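Local coordinates for protein endo-beta-1,4-glucanase (cellulase B) (Bacillus halodurans, PDB 4V2X) that probably hydrolyses internal beta-1,4-glucosidic bonds of beta-glucans as a family 5 glycoside hydrolase, its CBM46 module contributing to hydrolysis of xyloglucan and beta-1,3-1,4-glucans, at residues Val62-Asp76 against Asp352-Arg366. Numbering follows the deposited sequence.
Sequences VRDMQPGWNLGNTFD and DITHMLWDNGQHFNR
The indole of W69 reaches across to D359 where the first and last strands of a (β/α)8 barrel meet, and the seam illustrates how a TIM barrel closes: strand 68-70 runs parallel to strand 354-357, G68 bridging to M356 and W69 to L357. At the N-terminal end, T354 OG1 donates to V62 O at 2.7 Å from above the carbonyl plane, while T354 CG2 lies 3.8 Å from M65 CB. Beside it the Q66 amide pairs with the backbone on either side of T354, OE1 accepting from H355 N in the carbonyl plane and NE2 giving to I353 O, with OE1 over one face of the H355 ring. Further along, with CG anti to the backbone N (chi1 -178°), W69 donates from NE1 to D359 OD2 at 2.9 Å, on the anti side of the carboxylate; its side chain also touches I98 of helix 92-100. D359 OD2 also takes F364 N on its syn lone pair, and OD1 accepts from G361 N and H363 N, which come from opposite faces of the carboxylate plane. Replacing D359 with an alanine would probably leave W69 NE1 and three backbone N-H groups without their acceptor, freeing the turn to shift. N70, whose OD1 is bonded to R107 and whose ND2 also gives to G318 O, grips L357 O twice, through its backbone N and through ND2 at 3.1 Å.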
# COMPACT_ATOMS: atom_id res chain seq x y z
N VAL A 62 5.72 -10.85 -25.02
CA VAL A 62 6.70 -11.43 -24.09
C VAL A 62 7.16 -12.81 -24.55
O VAL A 62 8.35 -13.11 -24.52
CB VAL A 62 6.16 -11.43 -22.64
CG1 VAL A 62 7.06 -12.25 -21.72
CG2 VAL A 62 6.05 -10.00 -22.13
N ARG A 63 6.23 -13.64 -25.03
CA ARG A 63 6.61 -14.96 -25.57
C ARG A 63 7.60 -14.84 -26.72
O ARG A 63 8.53 -15.64 -26.83
CB ARG A 63 5.37 -15.72 -26.05
CG ARG A 63 4.56 -16.29 -24.91
CD ARG A 63 3.21 -16.78 -25.39
NE ARG A 63 2.30 -16.95 -24.26
CZ ARG A 63 0.98 -16.80 -24.32
NH1 ARG A 63 0.37 -16.47 -25.46
NH2 ARG A 63 0.26 -16.97 -23.22
N ASP A 64 7.41 -13.83 -27.56
CA ASP A 64 8.26 -13.63 -28.73
C ASP A 64 9.67 -13.16 -28.36
O ASP A 64 10.59 -13.26 -29.17
CB ASP A 64 7.59 -12.61 -29.67
CG ASP A 64 7.98 -12.80 -31.13
OD1 ASP A 64 8.13 -13.96 -31.57
OD2 ASP A 64 8.12 -11.78 -31.84
N MET A 65 9.85 -12.67 -27.13
CA MET A 65 11.18 -12.30 -26.63
C MET A 65 12.08 -13.50 -26.30
O MET A 65 13.29 -13.33 -26.18
CB MET A 65 11.06 -11.45 -25.37
CG MET A 65 10.39 -10.11 -25.53
SD MET A 65 10.04 -9.33 -23.94
CE MET A 65 11.70 -9.14 -23.29
N GLN A 66 11.50 -14.68 -26.13
CA GLN A 66 12.25 -15.84 -25.63
C GLN A 66 13.21 -16.39 -26.68
O GLN A 66 12.78 -16.63 -27.81
CB GLN A 66 11.26 -16.94 -25.24
CG GLN A 66 11.89 -18.11 -24.51
CD GLN A 66 12.05 -17.83 -23.04
OE1 GLN A 66 12.82 -16.95 -22.66
NE2 GLN A 66 11.32 -18.56 -22.21
N PRO A 67 14.50 -16.60 -26.39
CA PRO A 67 15.16 -16.32 -25.12
C PRO A 67 15.93 -15.00 -25.18
O PRO A 67 16.25 -14.53 -26.27
CB PRO A 67 16.17 -17.46 -25.02
CG PRO A 67 16.59 -17.66 -26.44
CD PRO A 67 15.39 -17.36 -27.29
N GLY A 68 16.29 -14.47 -24.02
CA GLY A 68 16.96 -13.18 -23.93
C GLY A 68 18.37 -13.22 -23.38
O GLY A 68 18.79 -14.21 -22.77
N TRP A 69 19.09 -12.12 -23.58
CA TRP A 69 20.48 -12.00 -23.17
C TRP A 69 20.74 -10.58 -22.69
O TRP A 69 20.24 -9.62 -23.29
CB TRP A 69 21.35 -12.33 -24.38
CG TRP A 69 22.83 -12.31 -24.17
CD1 TRP A 69 23.61 -13.33 -23.70
CD2 TRP A 69 23.72 -11.24 -24.48
NE1 TRP A 69 24.92 -12.95 -23.68
CE2 TRP A 69 25.03 -11.67 -24.15
CE3 TRP A 69 23.55 -9.95 -25.00
CZ2 TRP A 69 26.15 -10.87 -24.32
CZ3 TRP A 69 24.67 -9.15 -25.17
CH2 TRP A 69 25.95 -9.61 -24.83
N ASN A 70 21.49 -10.44 -21.59
CA ASN A 70 21.89 -9.13 -21.07
C ASN A 70 23.26 -8.72 -21.57
O ASN A 70 24.21 -9.50 -21.49
CB ASN A 70 21.99 -9.13 -19.54
CG ASN A 70 20.65 -8.98 -18.85
OD1 ASN A 70 20.29 -7.88 -18.43
ND2 ASN A 70 19.94 -10.08 -18.68
N LEU A 71 23.35 -7.50 -22.07
CA LEU A 71 24.61 -6.84 -22.35
C LEU A 71 25.15 -6.29 -21.03
O LEU A 71 25.08 -5.09 -20.76
CB LEU A 71 24.37 -5.72 -23.36
CG LEU A 71 25.59 -4.94 -23.85
CD1 LEU A 71 26.50 -5.83 -24.67
CD2 LEU A 71 25.12 -3.74 -24.65
N GLY A 72 25.66 -7.18 -20.19
CA GLY A 72 26.03 -6.83 -18.82
C GLY A 72 27.38 -6.16 -18.67
O GLY A 72 28.26 -6.30 -19.52
N ASN A 73 27.53 -5.44 -17.56
CA ASN A 73 28.77 -4.73 -17.22
C ASN A 73 29.27 -3.89 -18.38
O ASN A 73 30.46 -3.87 -18.67
CB ASN A 73 29.86 -5.71 -16.76
CG ASN A 73 29.68 -6.19 -15.33
OD1 ASN A 73 30.61 -6.76 -14.74
ND2 ASN A 73 28.52 -5.96 -14.76
N THR A 74 28.34 -3.23 -19.06
CA THR A 74 28.64 -2.43 -20.24
C THR A 74 28.13 -1.01 -19.98
O THR A 74 28.77 -0.27 -19.22
CB THR A 74 28.08 -3.12 -21.50
OG1 THR A 74 28.58 -4.47 -21.54
CG2 THR A 74 28.52 -2.40 -22.76
N PHE A 75 26.98 -0.62 -20.53
CA PHE A 75 26.44 0.72 -20.24
C PHE A 75 26.05 0.88 -18.77
O PHE A 75 25.94 2.00 -18.28
CB PHE A 75 25.28 1.06 -21.16
CG PHE A 75 25.69 1.17 -22.61
CD1 PHE A 75 26.47 2.22 -23.05
CD2 PHE A 75 25.29 0.20 -23.52
CE1 PHE A 75 26.84 2.32 -24.38
CE2 PHE A 75 25.66 0.29 -24.85
CZ PHE A 75 26.44 1.35 -25.28
N ASP A 76 25.85 -0.25 -18.09
CA ASP A 76 25.61 -0.26 -16.66
C ASP A 76 26.86 -0.02 -15.81
O ASP A 76 26.75 0.28 -14.63
CB ASP A 76 24.92 -1.56 -16.22
CG ASP A 76 25.56 -2.80 -16.82
OD1 ASP A 76 25.88 -2.80 -18.04
OD2 ASP A 76 25.71 -3.78 -16.08
N ASP A 352 5.76 -20.42 -18.75
CA ASP A 352 5.65 -19.37 -19.77
C ASP A 352 6.43 -18.11 -19.41
O ASP A 352 6.05 -17.00 -19.78
CB ASP A 352 4.17 -19.01 -19.99
CG ASP A 352 3.90 -18.34 -21.34
OD1 ASP A 352 4.61 -18.63 -22.32
OD2 ASP A 352 2.94 -17.54 -21.42
N ILE A 353 7.54 -18.28 -18.69
CA ILE A 353 8.33 -17.14 -18.25
C ILE A 353 9.49 -16.91 -19.22
O ILE A 353 10.30 -17.80 -19.46
CB ILE A 353 8.84 -17.34 -16.80
CG1 ILE A 353 7.65 -17.29 -15.83
CG2 ILE A 353 9.86 -16.26 -16.43
CD1 ILE A 353 7.94 -17.82 -14.44
N THR A 354 9.55 -15.72 -19.79
CA THR A 354 10.66 -15.35 -20.65
C THR A 354 11.89 -15.03 -19.79
O THR A 354 11.77 -14.33 -18.79
CB THR A 354 10.28 -14.18 -21.57
OG1 THR A 354 9.41 -14.68 -22.60
CG2 THR A 354 11.50 -13.52 -22.20
N HIS A 355 13.05 -15.54 -20.18
CA HIS A 355 14.27 -15.39 -19.37
C HIS A 355 15.37 -14.68 -20.14
O HIS A 355 15.47 -14.81 -21.35
CB HIS A 355 14.76 -16.75 -18.85
CG HIS A 355 14.88 -17.80 -19.91
ND1 HIS A 355 15.94 -17.86 -20.79
CD2 HIS A 355 14.05 -18.82 -20.25
CE1 HIS A 355 15.76 -18.87 -21.62
NE2 HIS A 355 14.63 -19.47 -21.31
N MET A 356 16.18 -13.91 -19.42
CA MET A 356 17.28 -13.19 -20.02
C MET A 356 18.55 -13.45 -19.22
O MET A 356 18.64 -13.07 -18.06
CB MET A 356 16.96 -11.69 -20.09
CG MET A 356 15.53 -11.40 -20.53
SD MET A 356 15.23 -9.68 -20.95
CE MET A 356 16.11 -9.55 -22.51
N LEU A 357 19.52 -14.10 -19.86
CA LEU A 357 20.75 -14.50 -19.20
C LEU A 357 21.56 -13.29 -18.79
O LEU A 357 21.75 -12.36 -19.59
CB LEU A 357 21.61 -15.35 -20.14
CG LEU A 357 22.96 -15.82 -19.58
CD1 LEU A 357 22.76 -16.88 -18.51
CD2 LEU A 357 23.83 -16.33 -20.72
N TRP A 358 22.04 -13.29 -17.55
CA TRP A 358 22.98 -12.27 -17.13
C TRP A 358 24.37 -12.63 -17.65
O TRP A 358 24.94 -13.63 -17.24
CB TRP A 358 23.03 -12.10 -15.61
CG TRP A 358 24.01 -11.04 -15.24
CD1 TRP A 358 25.22 -11.22 -14.64
CD2 TRP A 358 23.89 -9.65 -15.50
NE1 TRP A 358 25.87 -10.01 -14.50
CE2 TRP A 358 25.07 -9.03 -15.02
CE3 TRP A 358 22.90 -8.85 -16.09
CZ2 TRP A 358 25.27 -7.66 -15.10
CZ3 TRP A 358 23.12 -7.49 -16.17
CH2 TRP A 358 24.29 -6.90 -15.67
N ASP A 359 24.87 -11.83 -18.58
CA ASP A 359 26.18 -12.06 -19.16
C ASP A 359 27.00 -10.79 -19.00
O ASP A 359 26.90 -9.87 -19.81
CB ASP A 359 26.07 -12.43 -20.64
CG ASP A 359 27.38 -12.94 -21.23
OD1 ASP A 359 28.45 -12.68 -20.62
OD2 ASP A 359 27.35 -13.63 -22.28
N ASN A 360 27.83 -10.76 -17.96
CA ASN A 360 28.69 -9.60 -17.71
C ASN A 360 29.96 -9.54 -18.56
O ASN A 360 30.83 -8.70 -18.33
CB ASN A 360 29.05 -9.54 -16.23
CG ASN A 360 29.95 -10.68 -15.79
OD1 ASN A 360 30.53 -11.39 -16.61
ND2 ASN A 360 30.09 -10.83 -14.48
N GLY A 361 30.07 -10.42 -19.56
CA GLY A 361 31.30 -10.59 -20.32
C GLY A 361 31.91 -11.97 -20.12
O GLY A 361 32.79 -12.38 -20.89
N GLN A 362 31.46 -12.70 -19.10
CA GLN A 362 32.07 -13.99 -18.76
C GLN A 362 31.49 -15.21 -19.50
O GLN A 362 32.04 -16.31 -19.39
CB GLN A 362 31.98 -14.25 -17.25
CG GLN A 362 30.60 -14.64 -16.76
CD GLN A 362 30.46 -14.58 -15.25
OE1 GLN A 362 29.41 -14.21 -14.74
NE2 GLN A 362 31.51 -14.93 -14.54
N HIS A 363 30.38 -15.05 -20.21
CA HIS A 363 29.82 -16.19 -20.93
C HIS A 363 30.15 -16.14 -22.42
O HIS A 363 30.84 -17.04 -22.93
CB HIS A 363 28.32 -16.32 -20.69
CG HIS A 363 27.96 -16.53 -19.26
ND1 HIS A 363 28.58 -17.47 -18.46
CD2 HIS A 363 27.04 -15.92 -18.47
CE1 HIS A 363 28.06 -17.43 -17.25
NE2 HIS A 363 27.12 -16.50 -17.23
N PHE A 364 29.68 -15.11 -23.11
CA PHE A 364 30.01 -14.91 -24.52
C PHE A 364 31.29 -14.08 -24.60
O PHE A 364 31.34 -12.95 -24.11
CB PHE A 364 28.88 -14.21 -25.27
CG PHE A 364 28.93 -14.38 -26.76
CD1 PHE A 364 28.89 -15.65 -27.34
CD2 PHE A 364 29.01 -13.27 -27.60
CE1 PHE A 364 28.93 -15.81 -28.71
CE2 PHE A 364 29.05 -13.43 -28.98
CZ PHE A 364 29.01 -14.70 -29.53
N ASN A 365 32.32 -14.65 -25.20
CA ASN A 365 33.58 -13.95 -25.38
C ASN A 365 33.37 -12.81 -26.37
O ASN A 365 33.13 -13.05 -27.56
CB ASN A 365 34.65 -14.93 -25.86
CG ASN A 365 36.02 -14.30 -25.97
OD1 ASN A 365 36.17 -13.13 -26.34
ND2 ASN A 365 37.04 -15.08 -25.67
N ARG A 366 33.50 -11.59 -25.89
CA ARG A 366 33.19 -10.41 -26.69
C ARG A 366 34.31 -10.00 -27.63
O ARG A 366 34.13 -9.09 -28.44
CB ARG A 366 32.85 -9.26 -25.78
CG ARG A 366 31.74 -9.62 -24.84
CD ARG A 366 30.87 -8.43 -24.61
NE ARG A 366 29.90 -8.67 -23.56
CZ ARG A 366 29.38 -7.69 -22.83
NH1 ARG A 366 29.73 -6.43 -23.07
NH2 ARG A 366 28.50 -7.98 -21.87
O HOH W 1 18.28 -16.78 -21.75